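PDB 3KYA: putative phosphatase from Bacteroides thetaiotaomicron, which is probably a phosphatase, though this is unproven, and binds zinc ions, carrying an IPT/TIG domain beside a propeller-like ring of antiparallel sheets. Local coordinates for residues I183-I188 against I211-K216. Numbering follows the deposited sequence.
With EDO (1,2-ethanediol), chain B.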
# COMPACT_ATOMS: atom_id res chain seq x y z
N ILE A 183 -32.17 23.14 -25.84
CA ILE A 183 -30.71 23.30 -25.64
C ILE A 183 -30.06 23.45 -27.02
O ILE A 183 -30.39 22.70 -27.95
CB ILE A 183 -30.12 22.16 -24.77
CG1 ILE A 183 -30.67 22.29 -23.35
CG2 ILE A 183 -28.59 22.22 -24.73
CD1 ILE A 183 -30.10 21.30 -22.33
N PRO A 184 -29.16 24.43 -27.17
CA PRO A 184 -28.57 24.77 -28.47
C PRO A 184 -27.40 23.93 -28.96
O PRO A 184 -26.76 24.29 -29.95
CB PRO A 184 -28.08 26.20 -28.26
CG PRO A 184 -27.83 26.32 -26.84
CD PRO A 184 -28.74 25.38 -26.13
N THR A 185 -27.13 22.82 -28.29
CA THR A 185 -26.01 21.98 -28.67
C THR A 185 -26.22 20.56 -28.18
O THR A 185 -27.08 20.31 -27.32
CB THR A 185 -24.70 22.51 -28.03
OG1 THR A 185 -23.61 21.66 -28.41
CG2 THR A 185 -24.80 22.53 -26.52
N ASN A 186 -25.44 19.64 -28.74
CA ASN A 186 -25.47 18.24 -28.31
C ASN A 186 -24.29 17.92 -27.36
O ASN A 186 -24.08 16.77 -26.98
CB ASN A 186 -25.55 17.28 -29.51
CG ASN A 186 -24.34 17.34 -30.43
OD1 ASN A 186 -23.30 17.90 -30.10
ND2 ASN A 186 -24.48 16.74 -31.61
N ARG A 187 -23.54 18.96 -26.99
CA ARG A 187 -22.40 18.81 -26.08
C ARG A 187 -22.88 18.96 -24.63
O ARG A 187 -22.72 20.02 -24.02
CB ARG A 187 -21.32 19.85 -26.39
CG ARG A 187 -20.77 19.78 -27.82
CD ARG A 187 -19.42 20.47 -27.89
NE ARG A 187 -18.46 19.72 -27.09
CZ ARG A 187 -17.27 20.17 -26.69
NH1 ARG A 187 -16.86 21.38 -27.02
NH2 ARG A 187 -16.49 19.40 -25.96
N ILE A 188 -23.45 17.89 -24.08
CA ILE A 188 -23.96 17.87 -22.70
C ILE A 188 -22.83 17.34 -21.82
O ILE A 188 -22.27 16.28 -22.09
CB ILE A 188 -25.25 17.01 -22.59
CG1 ILE A 188 -26.22 17.30 -23.75
CG2 ILE A 188 -25.92 17.20 -21.21
CD1 ILE A 188 -26.66 18.77 -23.91
N ILE A 211 -23.74 22.42 -20.17
CA ILE A 211 -23.50 22.19 -21.59
C ILE A 211 -22.28 23.01 -22.03
O ILE A 211 -21.95 24.01 -21.40
CB ILE A 211 -24.73 22.53 -22.46
CG1 ILE A 211 -25.01 24.05 -22.48
CG2 ILE A 211 -25.95 21.74 -21.99
CD1 ILE A 211 -26.04 24.46 -23.49
N ASP A 212 -21.64 22.59 -23.13
CA ASP A 212 -20.38 23.18 -23.64
C ASP A 212 -20.67 23.90 -24.96
O ASP A 212 -20.76 23.26 -26.02
CB ASP A 212 -19.35 22.06 -23.83
CG ASP A 212 -17.90 22.56 -23.87
OD1 ASP A 212 -17.66 23.72 -24.27
OD2 ASP A 212 -17.01 21.76 -23.49
N TYR A 213 -20.81 25.22 -24.90
CA TYR A 213 -21.27 25.98 -26.05
C TYR A 213 -20.65 27.37 -26.10
O TYR A 213 -20.35 27.96 -25.07
CB TYR A 213 -22.80 26.06 -25.96
CG TYR A 213 -23.52 26.83 -27.05
CD1 TYR A 213 -23.57 26.36 -28.35
CD2 TYR A 213 -24.23 27.99 -26.75
CE1 TYR A 213 -24.25 27.05 -29.35
CE2 TYR A 213 -24.91 28.70 -27.73
CZ TYR A 213 -24.91 28.22 -29.03
OH TYR A 213 -25.59 28.93 -30.01
N ASP A 214 -20.44 27.88 -27.32
CA ASP A 214 -19.88 29.22 -27.54
C ASP A 214 -20.45 29.90 -28.81
O ASP A 214 -19.82 30.79 -29.38
CB ASP A 214 -18.35 29.17 -27.62
CG ASP A 214 -17.85 28.41 -28.84
OD1 ASP A 214 -18.67 28.03 -29.70
OD2 ASP A 214 -16.62 28.21 -28.94
N GLY A 215 -21.65 29.48 -29.23
CA GLY A 215 -22.29 30.01 -30.44
C GLY A 215 -22.78 31.44 -30.35
O GLY A 215 -23.15 32.05 -31.37
N LYS A 216 -22.83 31.97 -29.12
CA LYS A 216 -23.19 33.35 -28.88
C LYS A 216 -22.06 34.07 -28.14
O LYS A 216 -22.32 34.91 -27.28
CB LYS A 216 -24.46 33.43 -28.03
CG LYS A 216 -25.76 33.20 -28.76
CD LYS A 216 -26.96 33.45 -27.84
CE LYS A 216 -26.87 34.80 -27.15
NZ LYS A 216 -28.16 35.21 -26.57
C1 EDO B . -13.69 22.49 -24.48
O1 EDO B . -14.73 21.51 -24.61
C2 EDO B . -14.25 23.89 -24.68
O2 EDO B . -14.96 24.33 -23.52
O HOH W 1 -21.34 23.42 -28.57
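I211 meets I188 as an antiparallel, non-hydrogen-bonded pair where the edge strand 188-193 of a four-stranded sheet, probably one blade of a β-propeller-like ring, starts beside the end of its neighbour 206-211, and side chains from the loops on both segments pack and pair beyond this last bridge. I211 spreads two branches: its CG2 lies 3.6 Å from CD1 of I188, while its CD1, carried on a CG1 set between the backbone N and the carbonyl carbon (chi1 69°), reaches CG2 of I183 and also touches P184 and T185. Y224 of strand 220-227 packs against I211 and P184 as well.

One residue on, D212 N donates to R187 O over 2.9 Å, the hydrogen bond that follows the bridge, after which the segments part into loops. The D212 side chain runs alongside that of R187, pointing the same way, with carboxylate and guanidinium stacked at 20° between planes. OD2 therefore sits above the guanidinium face, and the salt bridge from R187 NH2 to D212 OD2, 3.5 Å, works by charge alone. A 1,2-ethanediol, probably from the crystallisation liquor, joins the two groups: its O1 accepts from R187 NH2 and donates to D212 OD2. D159 pairs with R187 NE, and R189 with D212 OD2.

Y213 then receives P184 over one ring face, a CH-pi contact with P184 CG 4.0 Å from the centroid. G215 N covers the opposite face. At the ring edge, in its plane, lies a water that donates to D212 O at 2.6 Å and also hydrogen-bonds T185 OG1, the same oxygen that accepts from R187 N in an ST turn.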